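Local coordinates for protein FAD-dependent pyridine nucleotide-disulphide oxidoreductase (Desulfovibrio vulgaris, PDB 3IWA) that is probably a flavin-dependent oxidoreductase of the pyridine nucleotide-disulphide family, using NADH or NADPH to reduce an acceptor that has not been established, at residues L178-G183 with K343-S348; A192-P197 with S203-L208. All coordinates share one frame; numbering follows the deposited sequence.

Interaction 1: residues L178-G183 with K343-S348; sequences LADMWG and KLFEGS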
loop_
_atom_site.group_PDB
_atom_site.type_symbol
_atom_site.label_atom_id
_atom_site.label_comp_id
_atom_site.label_asym_id
_atom_site.label_seq_id
_atom_site.Cartn_x
_atom_site.Cartn_y
_atom_site.Cartn_z
ATOM N N LEU A 178 -20.121 -15.926 15.081
ATOM C CA LEU A 178 -21.050 -16.803 15.774
ATOM C C LEU A 178 -20.336 -18.081 16.194
ATOM O O LEU A 178 -20.462 -18.491 17.339
ATOM C CB LEU A 178 -22.300 -17.117 14.935
ATOM C CG LEU A 178 -23.185 -15.926 14.519
ATOM C CD1 LEU A 178 -24.385 -16.355 13.687
ATOM C CD2 LEU A 178 -23.651 -15.150 15.735
ATOM N N ALA A 179 -19.578 -18.701 15.296
ATOM C CA ALA A 179 -18.883 -19.941 15.654
ATOM C C ALA A 179 -17.761 -19.694 16.663
ATOM O O ALA A 179 -17.523 -20.514 17.542
ATOM C CB ALA A 179 -18.351 -20.654 14.418
ATOM N N ASP A 180 -17.096 -18.547 16.574
ATOM C CA ASP A 180 -15.886 -18.306 17.378
ATOM C C ASP A 180 -16.122 -17.638 18.733
ATOM O O ASP A 180 -15.474 -17.989 19.706
ATOM C CB ASP A 180 -14.873 -17.485 16.569
ATOM C CG ASP A 180 -13.471 -18.029 16.673
ATOM O OD1 ASP A 180 -13.310 -19.272 16.674
ATOM O OD2 ASP A 180 -12.531 -17.215 16.748
ATOM N N MET A 181 -17.009 -16.648 18.791
ATOM C CA MET A 181 -17.319 -15.980 20.056
ATOM C C MET A 181 -18.218 -16.865 20.883
ATOM O O MET A 181 -18.115 -16.873 22.101
ATOM C CB MET A 181 -18.076 -14.653 19.866
ATOM C CG MET A 181 -17.305 -13.467 19.260
ATOM S SD MET A 181 -18.468 -12.228 18.564
ATOM C CE MET A 181 -19.229 -11.505 20.016
ATOM N N TRP A 182 -19.130 -17.582 20.235
ATOM C CA TRP A 182 -20.195 -18.231 20.975
ATOM C C TRP A 182 -20.337 -19.727 20.779
ATOM O O TRP A 182 -21.219 -20.324 21.399
ATOM C CB TRP A 182 -21.523 -17.581 20.622
ATOM C CG TRP A 182 -21.595 -16.143 20.929
ATOM C CD1 TRP A 182 -21.847 -15.136 20.048
ATOM C CD2 TRP A 182 -21.424 -15.528 22.209
ATOM N NE1 TRP A 182 -21.849 -13.927 20.700
ATOM C CE2 TRP A 182 -21.590 -14.139 22.028
ATOM C CE3 TRP A 182 -21.143 -16.015 23.491
ATOM C CZ2 TRP A 182 -21.482 -13.231 23.075
ATOM C CZ3 TRP A 182 -21.045 -15.113 24.535
ATOM C CH2 TRP A 182 -21.213 -13.736 24.322
ATOM N N GLY A 183 -19.498 -20.343 19.944
ATOM C CA GLY A 183 -19.637 -21.788 19.667
ATOM C C GLY A 183 -20.978 -22.243 19.060
ATOM O O GLY A 183 -21.414 -23.390 19.230
ATOM N N LYS A 343 -11.238 -10.985 7.790
ATOM C CA LYS A 343 -10.461 -11.875 8.621
ATOM C C LYS A 343 -11.322 -13.109 8.930
ATOM O O LYS A 343 -12.476 -12.983 9.366
ATOM C CB LYS A 343 -10.021 -11.146 9.888
ATOM C CG LYS A 343 -9.401 -12.036 10.982
ATOM C CD LYS A 343 -7.869 -12.086 10.952
ATOM C CE LYS A 343 -7.327 -13.245 11.825
ATOM N NZ LYS A 343 -7.797 -14.603 11.368
ATOM N N LEU A 344 -10.760 -14.286 8.642
ATOM C CA LEU A 344 -11.431 -15.575 8.858
ATOM C C LEU A 344 -10.761 -16.267 10.059
ATOM O O LEU A 344 -10.147 -15.609 10.885
ATOM C CB LEU A 344 -11.443 -16.443 7.575
ATOM C CG LEU A 344 -12.045 -15.813 6.313
ATOM C CD1 LEU A 344 -11.846 -16.695 5.117
ATOM C CD2 LEU A 344 -13.502 -15.536 6.516
ATOM N N PHE A 345 -10.888 -17.573 10.197
ATOM C CA PHE A 345 -10.383 -18.219 11.410
ATOM C C PHE A 345 -8.874 -18.112 11.479
ATOM O O PHE A 345 -8.339 -17.584 12.437
ATOM C CB PHE A 345 -10.859 -19.657 11.497
ATOM C CG PHE A 345 -12.317 -19.761 11.793
ATOM C CD1 PHE A 345 -12.769 -19.721 13.096
ATOM C CD2 PHE A 345 -13.237 -19.841 10.766
ATOM C CE1 PHE A 345 -14.136 -19.794 13.386
ATOM C CE2 PHE A 345 -14.599 -19.917 11.024
ATOM C CZ PHE A 345 -15.057 -19.898 12.343
ATOM N N GLU A 346 -8.200 -18.572 10.438
ATOM C CA GLU A 346 -6.732 -18.529 10.375
ATOM C C GLU A 346 -6.220 -17.620 9.245
ATOM O O GLU A 346 -5.258 -16.888 9.428
ATOM C CB GLU A 346 -6.170 -19.949 10.226
ATOM C CG GLU A 346 -6.546 -20.893 11.385
ATOM C CD GLU A 346 -6.817 -22.312 10.903
ATOM O OE1 GLU A 346 -5.993 -22.825 10.103
ATOM O OE2 GLU A 346 -7.844 -22.910 11.311
ATOM N N GLY A 347 -6.862 -17.634 8.091
ATOM C CA GLY A 347 -6.427 -16.758 7.007
ATOM C C GLY A 347 -7.161 -15.437 6.987
ATOM O O GLY A 347 -8.128 -15.244 7.709
ATOM N N SER A 348 -6.665 -14.540 6.143
ATOM C CA SER A 348 -7.291 -13.284 5.815
ATOM C C SER A 348 -7.370 -13.203 4.326
ATOM O O SER A 348 -6.499 -13.694 3.653
ATOM C CB SER A 348 -6.450 -12.133 6.305
ATOM O OG SER A 348 -6.562 -12.032 7.709
#
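Phe345 reaches from a tight turn to the last turns of a helix, where its ring meets Ala179 and Asp180. The turn connects the antiparallel strands 340-343 and 348-353 of a beta hairpin, in what is probably the dimerisation domain of this reductase family; the helix, 169-182, belongs to a Rossmann-like parallel-sheet domain, probably the one that binds NAD(P)H. With CG beside the backbone N and anti to the carbonyl carbon (chi1 -71°), the ring leaves the hairpin and brings its rim to the helix. Ala179 CB lies 4.0 Å from Phe345 CZ, near the ring plane; a methyl is small enough to let the phenyl come up to the helix. Asp180, its chi1 of -135° away from any staggered value, runs alongside Phe345 in the opposite direction, its carboxylate turned 88° from the ring plane. No hydrogen bond joins the two segments, and Val176 and Leu212 add apolar contacts to the ring. Lys343 NZ donates to Leu344 O at 2.6 Å, from above the carbonyl plane, while Asp211 of helix 202-214 takes the N-H groups of Phe345, Glu346 and Gly347. At the phenyl rim, Asp180 OD1 stands 3.4 Å from Phe345 CE1, an oxygen against the weakly positive C-H edge.

Interaction 2: residues A192-P197 with S203-L208; sequences ADQIMP and SLSQML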
loop_
_atom_site.group_PDB
_atom_site.type_symbol
_atom_site.label_atom_id
_atom_site.label_comp_id
_atom_site.label_asym_id
_atom_site.label_seq_id
_atom_site.Cartn_x
_atom_site.Cartn_y
_atom_site.Cartn_z
ATOM N N ALA A 192 -24.986 -18.464 -5.316
ATOM C CA ALA A 192 -23.941 -18.511 -6.354
ATOM C C ALA A 192 -23.074 -19.756 -6.166
ATOM O O ALA A 192 -23.004 -20.325 -5.067
ATOM C CB ALA A 192 -23.089 -17.235 -6.329
ATOM N N ASP A 193 -22.397 -20.181 -7.225
ATOM C CA ASP A 193 -21.536 -21.375 -7.145
ATOM C C ASP A 193 -20.257 -21.178 -6.330
ATOM O O ASP A 193 -19.389 -22.058 -6.319
ATOM C CB ASP A 193 -21.173 -21.868 -8.547
ATOM C CG ASP A 193 -20.265 -20.881 -9.322
ATOM O OD1 ASP A 193 -19.674 -19.960 -8.704
ATOM O OD2 ASP A 193 -20.132 -21.038 -10.570
ATOM N N GLN A 194 -20.113 -20.016 -5.698
ATOM C CA GLN A 194 -18.982 -19.771 -4.846
ATOM C C GLN A 194 -19.390 -18.819 -3.735
ATOM O O GLN A 194 -20.303 -18.037 -3.911
ATOM C CB GLN A 194 -17.826 -19.164 -5.667
ATOM C CG GLN A 194 -18.179 -17.852 -6.390
ATOM C CD GLN A 194 -16.957 -17.077 -6.873
ATOM O OE1 GLN A 194 -16.554 -17.208 -8.021
ATOM N NE2 GLN A 194 -16.341 -16.299 -5.975
ATOM N N ILE A 195 -18.709 -18.888 -2.596
ATOM C CA ILE A 195 -18.781 -17.840 -1.603
ATOM C C ILE A 195 -17.949 -16.652 -2.078
ATOM O O ILE A 195 -17.130 -16.784 -3.001
ATOM C CB ILE A 195 -18.313 -18.321 -0.205
ATOM C CG1 ILE A 195 -16.832 -18.709 -0.221
ATOM C CG2 ILE A 195 -19.259 -19.470 0.319
ATOM C CD1 ILE A 195 -16.219 -18.787 1.162
ATOM N N MET A 196 -18.185 -15.496 -1.450
ATOM C CA MET A 196 -17.630 -14.198 -1.854
ATOM C C MET A 196 -17.746 -13.852 -3.357
ATOM O O MET A 196 -16.814 -13.291 -3.929
ATOM C CB MET A 196 -16.176 -14.083 -1.395
ATOM C CG MET A 196 -16.007 -14.042 0.121
ATOM S SD MET A 196 -16.584 -12.533 0.854
ATOM C CE MET A 196 -15.036 -11.688 0.798
ATOM N N PRO A 197 -18.908 -14.121 -3.980
ATOM C CA PRO A 197 -18.993 -13.821 -5.395
ATOM C C PRO A 197 -18.832 -12.333 -5.670
ATOM O O PRO A 197 -19.388 -11.519 -4.966
ATOM C CB PRO A 197 -20.392 -14.314 -5.784
ATOM C CG PRO A 197 -21.150 -14.436 -4.507
ATOM C CD PRO A 197 -20.137 -14.748 -3.478
ATOM N N SER A 203 -11.482 -19.709 -7.870
ATOM C CA SER A 203 -10.287 -20.414 -7.415
ATOM C C SER A 203 -9.812 -19.920 -6.035
ATOM O O SER A 203 -9.487 -20.720 -5.134
ATOM C CB SER A 203 -9.170 -20.307 -8.474
ATOM O OG SER A 203 -8.526 -19.026 -8.515
ATOM N N LEU A 204 -9.808 -18.601 -5.850
ATOM C CA LEU A 204 -9.421 -18.046 -4.564
ATOM C C LEU A 204 -10.480 -18.300 -3.462
ATOM O O LEU A 204 -10.155 -18.504 -2.285
ATOM C CB LEU A 204 -9.124 -16.548 -4.678
ATOM C CG LEU A 204 -8.397 -16.049 -3.426
ATOM C CD1 LEU A 204 -7.076 -16.855 -3.232
ATOM C CD2 LEU A 204 -8.124 -14.577 -3.521
ATOM N N SER A 205 -11.742 -18.267 -3.834
ATOM C CA SER A 205 -12.788 -18.499 -2.852
ATOM C C SER A 205 -12.643 -19.833 -2.134
ATOM O O SER A 205 -13.008 -19.927 -0.967
ATOM C CB SER A 205 -14.149 -18.399 -3.484
ATOM O OG SER A 205 -14.402 -19.579 -4.177
ATOM N N GLN A 206 -12.064 -20.841 -2.784
ATOM C CA GLN A 206 -11.909 -22.167 -2.160
ATOM C C GLN A 206 -10.988 -22.110 -0.964
ATOM O O GLN A 206 -11.161 -22.859 0.008
ATOM C CB GLN A 206 -11.301 -23.204 -3.108
ATOM C CG GLN A 206 -11.939 -23.394 -4.465
ATOM C CD GLN A 206 -13.396 -23.778 -4.415
ATOM O OE1 GLN A 206 -13.877 -24.400 -3.449
ATOM N NE2 GLN A 206 -14.119 -23.410 -5.475
ATOM N N MET A 207 -9.964 -21.276 -1.051
ATOM C CA MET A 207 -9.101 -21.075 0.093
ATOM C C MET A 207 -9.941 -20.547 1.262
ATOM O O MET A 207 -9.815 -21.003 2.384
ATOM C CB MET A 207 -7.940 -20.108 -0.233
ATOM C CG MET A 207 -6.810 -20.630 -1.194
ATOM S SD MET A 207 -6.094 -22.229 -0.698
ATOM C CE MET A 207 -7.279 -23.402 -1.297
ATOM N N LEU A 208 -10.803 -19.578 1.003
ATOM C CA LEU A 208 -11.607 -19.014 2.084
ATOM C C LEU A 208 -12.612 -20.071 2.548
ATOM O O LEU A 208 -12.839 -20.214 3.739
ATOM C CB LEU A 208 -12.301 -17.706 1.675
ATOM C CG LEU A 208 -11.480 -16.430 1.484
ATOM C CD1 LEU A 208 -10.596 -16.479 0.190
ATOM C CD2 LEU A 208 -12.412 -15.207 1.437
HETATM O O HOH W 1 -16.587 -20.807 -2.831
#
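Ile195 and Ser205 bring the loop 192-197 against the helix 203-208, and the isoleucine can be followed outward. Its CB carries CG1 between the backbone N and the carbonyl carbon (chi1 64°), which turns that branch to the helix. CG1 passes 4.2 Å from Ser205 CB, and CD1 beyond it settles 4.1 Å from Leu208 CB, with Ser205 O also close by. Isoleucine suits this buried place because its apolar CG1-CD1 arm is long enough to reach both Ser205 O and Leu208. Next along the loop, Met196 CG meets Leu208 CD2 at 4.0 Å, the two side chains crossing at about a right angle.

The polar groups are met without a direct hydrogen bond between the segments. A water accepts from Ile195 N at 2.9 Å and donates to Ser205 OG. Ser205 is small enough for Ile195 O to come within 3.4 Å of its CB; its OG also bonds to Lys202 O. Gln194 extends beyond CG and gives NE2 to Ile195 O at 3.1 Å with an N-H...O angle of 158°, and the same nitrogen bonds to Thr200 O, so that its amide ties together two points of the loop.

Loop and helix 202-214 form the crossover between parallel strands 185-189 and 218-220, a beta-alpha-beta unit of the Rossmann-like domain; Met196 also packs on strand 340-343, and Leu208 on Phe405 of strand 399-406.

From the N terminus the chain builds most of another parallel sheet before it reaches helix 169-182, whose end supplies one side of interaction 1. It then passes strand 185-189 and enters the loop 192-197, which interaction 2 closes against helix 202-214 after only a few residues. The partner of the first contact, 343-348, comes some 160 residues after the end of 178-183, so the short closure lies wholly within the long one. Interaction 2 is local to a strand-to-helix connection of the sheet containing strands 161-165, 185-189 and 218-220, whereas interaction 1 ties that domain to the antiparallel sheet. Their centres are about 17 Å apart, yet they touch: Leu344 CD1 packs 3.6 Å from Leu208 CB.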